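Local coordinates for protein kallikrein-10 (Homo sapiens, PDB 5LPE) that is a secreted, zymogen-like serine peptidase of the kallikrein subfamily, inhibited by zinc ions and with a tumour-suppressor role in breast and prostate cancer, at residues 50-55 and 99-104; 114-119 and 225-230; 121-126 and 154-159. All blocks are in the same frame, centred on the assembly; numbering follows the deposited sequence.

Interaction 1: residues 50-55 and 99-104; sequences LWARVG and LKLARP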
loop_
_atom_site.group_PDB
_atom_site.type_symbol
_atom_site.label_atom_id
_atom_site.label_comp_id
_atom_site.label_asym_id
_atom_site.label_seq_id
_atom_site.Cartn_x
_atom_site.Cartn_y
_atom_site.Cartn_z
ATOM N N LEU A 50 6.232 -0.483 15.588
ATOM C CA LEU A 50 6.285 0.487 14.503
ATOM C C LEU A 50 5.777 1.845 14.966
ATOM O O LEU A 50 5.100 1.968 15.991
ATOM C CB LEU A 50 5.454 0.028 13.301
ATOM C CG LEU A 50 5.976 -1.140 12.476
ATOM C CD1 LEU A 50 5.119 -1.325 11.238
ATOM C CD2 LEU A 50 7.431 -0.919 12.102
ATOM N N TRP A 51 6.103 2.872 14.182
ATOM C CA TRP A 51 5.510 4.184 14.372
ATOM C C TRP A 51 5.366 4.869 13.018
ATOM O O TRP A 51 6.166 4.649 12.106
ATOM C CB TRP A 51 6.321 5.039 15.357
ATOM C CG TRP A 51 7.768 5.259 15.020
ATOM C CD1 TRP A 51 8.810 4.415 15.286
ATOM C CD2 TRP A 51 8.343 6.423 14.390
ATOM N NE1 TRP A 51 9.993 4.971 14.841
ATOM C CE2 TRP A 51 9.735 6.204 14.297
ATOM C CE3 TRP A 51 7.816 7.619 13.892
ATOM C CZ2 TRP A 51 10.605 7.135 13.717
ATOM C CZ3 TRP A 51 8.692 8.548 13.317
ATOM C CH2 TRP A 51 10.067 8.295 13.235
ATOM N N ALA A 52 4.343 5.714 12.906
ATOM C CA ALA A 52 3.809 6.169 11.630
ATOM C C ALA A 52 3.957 7.676 11.487
ATOM O O ALA A 52 3.417 8.437 12.301
ATOM C CB ALA A 52 2.336 5.779 11.497
ATOM N N ARG A 53 4.663 8.104 10.438
ATOM C CA ARG A 53 4.695 9.500 10.020
ATOM C C ARG A 53 3.657 9.694 8.922
ATOM O O ARG A 53 3.750 9.069 7.863
ATOM C CB ARG A 53 6.079 9.905 9.517
ATOM C CG ARG A 53 6.256 11.421 9.490
ATOM C CD ARG A 53 7.611 11.881 8.968
ATOM N NE ARG A 53 7.450 12.681 7.758
ATOM C CZ ARG A 53 7.626 12.211 6.525
ATOM N NH1 ARG A 53 7.447 13.010 5.476
ATOM N NH2 ARG A 53 7.989 10.945 6.341
ATOM N N VAL A 54 2.678 10.555 9.163
ATOM C CA VAL A 54 1.564 10.710 8.233
ATOM C C VAL A 54 1.633 12.073 7.558
ATOM O O VAL A 54 2.167 13.037 8.107
ATOM C CB VAL A 54 0.201 10.513 8.931
ATOM C CG1 VAL A 54 0.107 9.116 9.506
ATOM C CG2 VAL A 54 0.000 11.547 10.011
ATOM N N GLY A 55 1.124 12.136 6.334
ATOM C CA GLY A 55 0.945 13.404 5.649
ATOM C C GLY A 55 2.022 13.913 4.704
ATOM O O GLY A 55 3.232 13.827 4.966
ATOM N N LEU A 99 -2.713 -1.206 11.481
ATOM C CA LEU A 99 -1.984 -0.532 12.545
ATOM C C LEU A 99 -2.891 0.512 13.180
ATOM O O LEU A 99 -3.425 1.383 12.482
ATOM C CB LEU A 99 -0.717 0.122 11.997
ATOM C CG LEU A 99 0.367 -0.878 11.597
ATOM C CD1 LEU A 99 1.733 -0.255 11.690
ATOM C CD2 LEU A 99 0.317 -2.132 12.453
ATOM N N LYS A 100 -3.066 0.433 14.492
ATOM C CA LYS A 100 -3.832 1.455 15.184
ATOM C C LYS A 100 -2.903 2.557 15.683
ATOM O O LYS A 100 -1.884 2.276 16.314
ATOM C CB LYS A 100 -4.624 0.862 16.342
ATOM C CG LYS A 100 -5.688 1.829 16.842
ATOM C CD LYS A 100 -5.868 1.718 18.329
ATOM C CE LYS A 100 -7.292 2.041 18.716
ATOM N NZ LYS A 100 -7.748 3.253 18.022
ATOM N N LEU A 101 -3.255 3.807 15.400
ATOM C CA LEU A 101 -2.466 4.933 15.890
ATOM C C LEU A 101 -2.794 5.242 17.354
ATOM O O LEU A 101 -3.954 5.204 17.779
ATOM C CB LEU A 101 -2.694 6.175 15.023
ATOM C CG LEU A 101 -2.397 6.051 13.526
ATOM C CD1 LEU A 101 -2.405 7.418 12.829
ATOM C CD2 LEU A 101 -1.084 5.321 13.291
ATOM N N ALA A 102 -1.747 5.529 18.128
ATOM C CA ALA A 102 -1.922 5.846 19.540
ATOM C C ALA A 102 -2.953 6.945 19.708
ATOM O O ALA A 102 -3.954 6.775 20.408
ATOM C CB ALA A 102 -0.582 6.255 20.152
ATOM N N ARG A 103 -2.753 8.056 19.011
ATOM C CA ARG A 103 -3.663 9.181 19.015
ATOM C C ARG A 103 -4.198 9.424 17.606
ATOM O O ARG A 103 -3.470 9.236 16.620
ATOM C CB ARG A 103 -2.961 10.447 19.533
ATOM C CG ARG A 103 -2.305 10.272 20.898
ATOM C CD ARG A 103 -1.633 11.556 21.388
ATOM N NE ARG A 103 -0.285 11.769 20.851
ATOM C CZ ARG A 103 0.047 12.760 20.027
ATOM N NH1 ARG A 103 -0.865 13.643 19.628
ATOM N NH2 ARG A 103 1.297 12.879 19.605
ATOM N N PRO A 104 -5.461 9.843 17.485
ATOM C CA PRO A 104 -6.048 10.060 16.157
ATOM C C PRO A 104 -5.331 11.156 15.386
ATOM O O PRO A 104 -4.811 12.120 15.955
ATOM C CB PRO A 104 -7.495 10.473 16.462
ATOM C CG PRO A 104 -7.731 10.098 17.878
ATOM C CD PRO A 104 -6.406 10.154 18.565
#
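The carbonyl oxygen of L50, whose side chain meets L99 across the contact, accepts a hydrogen bond from T70 OG1, and L99 packs on T70 as well. The setting is the first of the two antiparallel six-stranded barrels of the trypsin fold. Strands 51-54 and 97-101 are not sheet neighbours: both pair antiparallel with strand 66-75, which runs between them, and they meet through apolar side chains alone. L50 and L99 run nearly perpendicular to one another, CD1 of L50 reaching CD1 of L99 at 3.6 Å. Each of these leucines holds CG beside its own backbone N and anti to its carbonyl carbon (chi1 -71° in both), which sends the two branches at one another. Two residues further along each strand, the CA atoms of A52 and L101 are 7.7 Å apart. Strand 18-23 helps line the buried interior, with L21 touching both A52 and L99. W51 points away from strand 97-101 and stacks on F22. The two methyls of L101 divide their work: CD2 lies 3.9 Å from A52 CB, while CD1 comes more loosely to V54 CG1, at 4.5 Å.

Interaction 2: residues 114-119 and 225-230; sequences LQLPYR and SWINKV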
loop_
_atom_site.group_PDB
_atom_site.type_symbol
_atom_site.label_atom_id
_atom_site.label_comp_id
_atom_site.label_asym_id
_atom_site.label_seq_id
_atom_site.Cartn_x
_atom_site.Cartn_y
_atom_site.Cartn_z
ATOM N N LEU A 114 -7.825 7.731 2.978
ATOM C CA LEU A 114 -8.122 7.308 1.610
ATOM C C LEU A 114 -9.400 6.469 1.603
ATOM O O LEU A 114 -9.493 5.470 2.328
ATOM C CB LEU A 114 -6.949 6.511 1.022
ATOM C CG LEU A 114 -6.520 6.558 -0.453
ATOM C CD1 LEU A 114 -5.796 5.259 -0.784
ATOM C CD2 LEU A 114 -7.614 6.915 -1.455
ATOM N N GLN A 115 -10.387 6.901 0.813
ATOM C CA GLN A 115 -11.616 6.141 0.675
ATOM C C GLN A 115 -11.286 4.691 0.321
ATOM O O GLN A 115 -10.493 4.430 -0.581
ATOM C CB GLN A 115 -12.486 6.783 -0.406
ATOM C CG GLN A 115 -13.872 6.174 -0.571
ATOM C CD GLN A 115 -14.616 6.784 -1.730
ATOM O OE1 GLN A 115 -15.836 6.965 -1.675
ATOM N NE2 GLN A 115 -13.889 7.092 -2.804
ATOM N N LEU A 116 -11.862 3.754 1.072
ATOM C CA LEU A 116 -11.750 2.326 0.813
ATOM C C LEU A 116 -12.534 1.917 -0.440
ATOM O O LEU A 116 -13.466 2.604 -0.850
ATOM C CB LEU A 116 -12.249 1.573 2.038
ATOM C CG LEU A 116 -11.359 1.677 3.268
ATOM C CD1 LEU A 116 -12.132 1.320 4.520
ATOM C CD2 LEU A 116 -10.109 0.817 3.069
ATOM N N PRO A 117 -12.165 0.804 -1.080
ATOM C CA PRO A 117 -12.885 0.394 -2.295
ATOM C C PRO A 117 -14.315 -0.000 -1.966
ATOM O O PRO A 117 -14.561 -0.748 -1.017
ATOM C CB PRO A 117 -12.076 -0.810 -2.807
ATOM C CG PRO A 117 -11.490 -1.384 -1.608
ATOM C CD PRO A 117 -11.154 -0.193 -0.695
ATOM N N TYR A 118 -15.255 0.531 -2.742
ATOM C CA TYR A 118 -16.649 0.114 -2.749
ATOM C C TYR A 118 -16.943 -0.867 -3.882
ATOM O O TYR A 118 -18.105 -1.236 -4.096
ATOM C CB TYR A 118 -17.568 1.338 -2.818
ATOM C CG TYR A 118 -17.318 2.244 -3.995
ATOM C CD1 TYR A 118 -16.346 3.230 -3.952
ATOM C CD2 TYR A 118 -18.060 2.113 -5.155
ATOM C CE1 TYR A 118 -16.130 4.052 -5.023
ATOM C CE2 TYR A 118 -17.847 2.933 -6.236
ATOM C CZ TYR A 118 -16.886 3.899 -6.165
ATOM O OH TYR A 118 -16.688 4.717 -7.255
ATOM N N ARG A 119 -15.905 -1.327 -4.577
ATOM C CA ARG A 119 -15.973 -1.947 -5.891
ATOM C C ARG A 119 -14.571 -2.459 -6.213
ATOM O O ARG A 119 -13.581 -1.936 -5.694
ATOM C CB ARG A 119 -16.426 -0.888 -6.908
ATOM C CG ARG A 119 -16.910 -1.307 -8.278
ATOM C CD ARG A 119 -17.052 -0.031 -9.165
ATOM N NE ARG A 119 -15.777 0.677 -9.343
ATOM C CZ ARG A 119 -14.777 0.231 -10.107
ATOM N NH1 ARG A 119 -14.905 -0.922 -10.757
ATOM N NH2 ARG A 119 -13.646 0.925 -10.220
ATOM N N SER A 225 -14.820 -6.823 4.516
ATOM C CA SER A 225 -15.473 -7.355 5.707
ATOM C C SER A 225 -14.559 -7.262 6.915
ATOM O O SER A 225 -14.950 -6.746 7.967
ATOM C CB SER A 225 -15.905 -8.803 5.478
ATOM O OG SER A 225 -16.977 -8.874 4.550
ATOM N N TRP A 226 -13.329 -7.760 6.777
ATOM C CA TRP A 226 -12.374 -7.737 7.881
ATOM C C TRP A 226 -11.941 -6.314 8.211
ATOM O O TRP A 226 -11.918 -5.936 9.380
ATOM C CB TRP A 226 -11.166 -8.619 7.543
ATOM C CG TRP A 226 -10.056 -8.553 8.532
ATOM C CD1 TRP A 226 -10.029 -9.123 9.772
ATOM C CD2 TRP A 226 -8.791 -7.898 8.365
ATOM N NE1 TRP A 226 -8.832 -8.855 10.391
ATOM C CE2 TRP A 226 -8.053 -8.104 9.549
ATOM C CE3 TRP A 226 -8.218 -7.151 7.338
ATOM C CZ2 TRP A 226 -6.775 -7.583 9.733
ATOM C CZ3 TRP A 226 -6.942 -6.644 7.525
ATOM C CH2 TRP A 226 -6.240 -6.860 8.713
ATOM N N ILE A 227 -11.616 -5.501 7.194
ATOM C CA ILE A 227 -11.051 -4.171 7.447
ATOM C C ILE A 227 -12.034 -3.301 8.219
ATOM O O ILE A 227 -11.658 -2.587 9.152
ATOM C CB ILE A 227 -10.627 -3.495 6.131
ATOM C CG1 ILE A 227 -9.470 -4.240 5.499
ATOM C CG2 ILE A 227 -10.217 -2.041 6.381
ATOM C CD1 ILE A 227 -8.903 -3.526 4.311
ATOM N N ASN A 228 -13.302 -3.342 7.839
ATOM C CA ASN A 228 -14.291 -2.555 8.552
ATOM C C ASN A 228 -14.509 -3.081 9.958
ATOM O O ASN A 228 -14.882 -2.314 10.856
ATOM C CB ASN A 228 -15.598 -2.532 7.761
ATOM C CG ASN A 228 -15.571 -1.502 6.659
ATOM O OD1 ASN A 228 -15.051 -0.398 6.848
ATOM N ND2 ASN A 228 -16.110 -1.856 5.491
ATOM N N LYS A 229 -14.251 -4.370 10.174
ATOM C CA LYS A 229 -14.532 -4.965 11.471
ATOM C C LYS A 229 -13.456 -4.630 12.499
ATOM O O LYS A 229 -13.787 -4.342 13.654
ATOM C CB LYS A 229 -14.706 -6.479 11.334
ATOM C CG LYS A 229 -15.083 -7.156 12.643
ATOM C CD LYS A 229 -15.737 -8.505 12.411
ATOM C CE LYS A 229 -14.717 -9.646 12.347
ATOM N NZ LYS A 229 -15.337 -10.866 11.734
ATOM N N VAL A 230 -12.176 -4.637 12.126
ATOM C CA VAL A 230 -11.169 -4.305 13.134
ATOM C C VAL A 230 -11.135 -2.799 13.371
ATOM O O VAL A 230 -11.003 -2.343 14.513
ATOM C CB VAL A 230 -9.768 -4.882 12.783
ATOM C CG1 VAL A 230 -9.785 -5.756 11.544
ATOM C CG2 VAL A 230 -8.729 -3.819 12.663
#
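Extended and without regular structure, segment 114-119 passes helix 224-230 at side-chain distance, the closest pair of CA atoms being those of L116 and I227, 9.3 Å apart. Within the helix, V230 N donates to W226 O (3.0 Å), while the bond from K229 N to S225 O is weak. One side chain of the loop does the touching: CD1 of L116 sits 4.3 Å from CG2 of I227 and 4.1 Å from OD1 of N228. L116 keeps CG next to its backbone N (chi1 -70°), a setting in which its methyl end is directed at the side of the helix. I227 meets it with the short CG2 branch rather than with CD1. The side chains of L116 and N228 lie alongside each other, pointing opposite ways, an apolar methyl beside an amide oxygen; N228 OD1 also has a weak hydrogen bond with S233 OG. In the chymotrypsin-like fold this is where the C-terminal helix lies against the connection between the two barrels, the loop running from strand 97-101 to strand 126-131. M224, at the start of the helix, adds to the apolar patch by touching both L116 and P117, and I220 bridges the two segments by packing on P117 and I227. W226, beyond the contact, meets H76 edge-to-face and packs on L98.

Interaction 3: residues 121-126 and 154-159; sequences AQPGDQ and LSPKEC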
loop_
_atom_site.group_PDB
_atom_site.type_symbol
_atom_site.label_atom_id
_atom_site.label_comp_id
_atom_site.label_asym_id
_atom_site.label_seq_id
_atom_site.Cartn_x
_atom_site.Cartn_y
_atom_site.Cartn_z
ATOM N N ALA A 121 -11.488 -3.104 -8.923
ATOM C CA ALA A 121 -10.956 -2.529 -10.140
ATOM C C ALA A 121 -10.681 -3.642 -11.137
ATOM O O ALA A 121 -10.223 -4.726 -10.766
ATOM C CB ALA A 121 -9.690 -1.733 -9.841
ATOM N N GLN A 122 -11.026 -3.390 -12.383
ATOM C CA GLN A 122 -10.914 -4.405 -13.414
ATOM C C GLN A 122 -9.594 -4.295 -14.172
ATOM O O GLN A 122 -8.994 -3.217 -14.240
ATOM C CB GLN A 122 -12.080 -4.301 -14.384
ATOM C CG GLN A 122 -13.433 -4.362 -13.690
ATOM C CD GLN A 122 -13.669 -5.662 -12.929
ATOM O OE1 GLN A 122 -13.216 -6.733 -13.338
ATOM N NE2 GLN A 122 -14.395 -5.570 -11.815
ATOM N N PRO A 123 -9.131 -5.402 -14.748
ATOM C CA PRO A 123 -7.994 -5.330 -15.668
ATOM C C PRO A 123 -8.223 -4.282 -16.744
ATOM O O PRO A 123 -9.312 -4.158 -17.301
ATOM C CB PRO A 123 -7.923 -6.742 -16.253
ATOM C CG PRO A 123 -8.506 -7.615 -15.200
ATOM C CD PRO A 123 -9.576 -6.790 -14.517
ATOM N N GLY A 124 -7.187 -3.504 -17.014
ATOM C CA GLY A 124 -7.247 -2.426 -17.970
ATOM C C GLY A 124 -7.407 -1.054 -17.361
ATOM O O GLY A 124 -7.228 -0.057 -18.073
ATOM N N ASP A 125 -7.716 -0.970 -16.066
ATOM C CA ASP A 125 -7.912 0.317 -15.423
ATOM C C ASP A 125 -6.566 0.989 -15.237
ATOM O O ASP A 125 -5.560 0.322 -14.989
ATOM C CB ASP A 125 -8.597 0.157 -14.064
ATOM C CG ASP A 125 -10.014 -0.344 -14.172
ATOM O OD1 ASP A 125 -10.413 -0.802 -15.259
ATOM O OD2 ASP A 125 -10.736 -0.292 -13.157
ATOM N N GLN A 126 -6.572 2.302 -15.303
ATOM C CA GLN A 126 -5.381 3.060 -15.069
ATOM C C GLN A 126 -5.355 3.500 -13.594
ATOM O O GLN A 126 -6.196 4.180 -13.131
ATOM C CB GLN A 126 -5.272 4.187 -16.070
ATOM C CG GLN A 126 -4.642 3.731 -17.366
ATOM C CD GLN A 126 -3.733 4.762 -17.979
ATOM O OE1 GLN A 126 -2.521 4.641 -17.979
ATOM N NE2 GLN A 126 -4.315 5.780 -18.492
ATOM N N LEU A 154 -3.423 -5.660 -14.640
ATOM C CA LEU A 154 -3.363 -6.805 -15.522
ATOM C C LEU A 154 -4.354 -7.844 -15.034
ATOM O O LEU A 154 -4.975 -7.706 -13.979
ATOM C CB LEU A 154 -1.950 -7.379 -15.575
ATOM C CG LEU A 154 -0.853 -6.388 -15.953
ATOM C CD1 LEU A 154 0.480 -7.120 -16.046
ATOM C CD2 LEU A 154 -1.201 -5.679 -17.262
ATOM N N SER A 155 -4.425 -8.926 -15.734
ATOM C CA SER A 155 -5.463 -9.800 -15.254
ATOM C C SER A 155 -4.849 -10.984 -14.523
ATOM O O SER A 155 -3.698 -11.345 -14.790
ATOM C CB SER A 155 -6.300 -10.303 -16.427
ATOM O OG SER A 155 -5.454 -10.543 -17.529
ATOM N N PRO A 156 -5.594 -11.624 -13.593
ATOM C CA PRO A 156 -4.987 -12.669 -12.753
ATOM C C PRO A 156 -4.649 -13.917 -13.552
ATOM O O PRO A 156 -4.940 -15.045 -13.147
ATOM C CB PRO A 156 -6.088 -12.960 -11.719
ATOM C CG PRO A 156 -7.383 -12.476 -12.360
ATOM C CD PRO A 156 -6.977 -11.308 -13.183
ATOM N N LYS A 157 -4.005 -13.691 -14.690
ATOM C CA LYS A 157 -3.759 -14.662 -15.741
ATOM C C LYS A 157 -2.339 -14.472 -16.249
ATOM O O LYS A 157 -1.510 -15.381 -16.156
ATOM C CB LYS A 157 -4.793 -14.488 -16.868
ATOM C CG LYS A 157 -6.220 -14.873 -16.483
ATOM C CD LYS A 157 -7.220 -13.824 -16.932
ATOM C CE LYS A 157 -7.871 -14.215 -18.239
ATOM N NZ LYS A 157 -7.390 -13.390 -19.373
ATOM N N GLU A 158 -2.060 -13.284 -16.795
ATOM C CA GLU A 158 -0.738 -12.978 -17.321
ATOM C C GLU A 158 0.255 -12.620 -16.223
ATOM O O GLU A 158 1.428 -12.356 -16.521
ATOM C CB GLU A 158 -0.861 -11.863 -18.351
ATOM C CG GLU A 158 0.306 -11.749 -19.327
ATOM C CD GLU A 158 1.014 -10.433 -19.180
ATOM O OE1 GLU A 158 0.416 -9.523 -18.573
ATOM O OE2 GLU A 158 2.162 -10.304 -19.645
ATOM N N CYS A 159 -0.186 -12.606 -14.963
ATOM C CA CYS A 159 0.754 -12.648 -13.854
ATOM C C CYS A 159 1.199 -14.062 -13.535
ATOM O O CYS A 159 2.269 -14.246 -12.942
ATOM C CB CYS A 159 0.137 -12.016 -12.615
ATOM S SG CYS A 159 1.302 -10.996 -11.732
#
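P123 presses its ring onto the backbone and side chain of residues 154-155, and this is the close part of the contact. CG of the proline is 3.7 Å from L154 O and equally far from S155 CB, so one ring corner meets a carbonyl oxygen and a methylene; P123 CB follows just behind, 3.9 Å from S155 CB. Further out the fit slackens: P156 CD stays 4.5 Å from P123 CG, both prolines lie at the surface, and a sulfate ion, probably from the crystallisation liquor, is about 6 Å from the side chain of P156. L154 directs its CB away from segment 121-126, and its side chain packs on P214. P123 is held out by the type II beta turn Q122 to D125, closed by D125 N to Q122 O at 3.2 Å. G124 takes the left-handed third position (phi 101°), and D125 OD2 accepts a weak bond from Q122 N (3.2 Å) across the turn. Backbone bonds of G124 and D125 with I153, and of L154 with C173, tie both segments to the sheet. The turn leads into strand 126-131 beside the end of its antiparallel partner 147-153, in the second barrel of the trypsin fold.

Interaction 1 lies inside the first barrel, interaction 2 on the connection between barrels, and interaction 3 at the surface of the second barrel. Centres of interactions 1 and 2 are 18 Å apart, those of 2 and 3 21 Å, and those of 1 and 3 32 Å, on opposite sides of the chain's centre. Along the chain, interaction 3 is nested in the loop that interaction 2 closes. The zinc ion is bound by H44, D92 and D95; H44 and D95, with S187, probably form the charge relay system, as in other S1 peptidases. The L50 side chain of interaction 1 is about 9 Å from that of H44 and 12 Å from the zinc, and the I227 side chain of interaction 2 about 12 Å from that of D95; interaction 3 is remote.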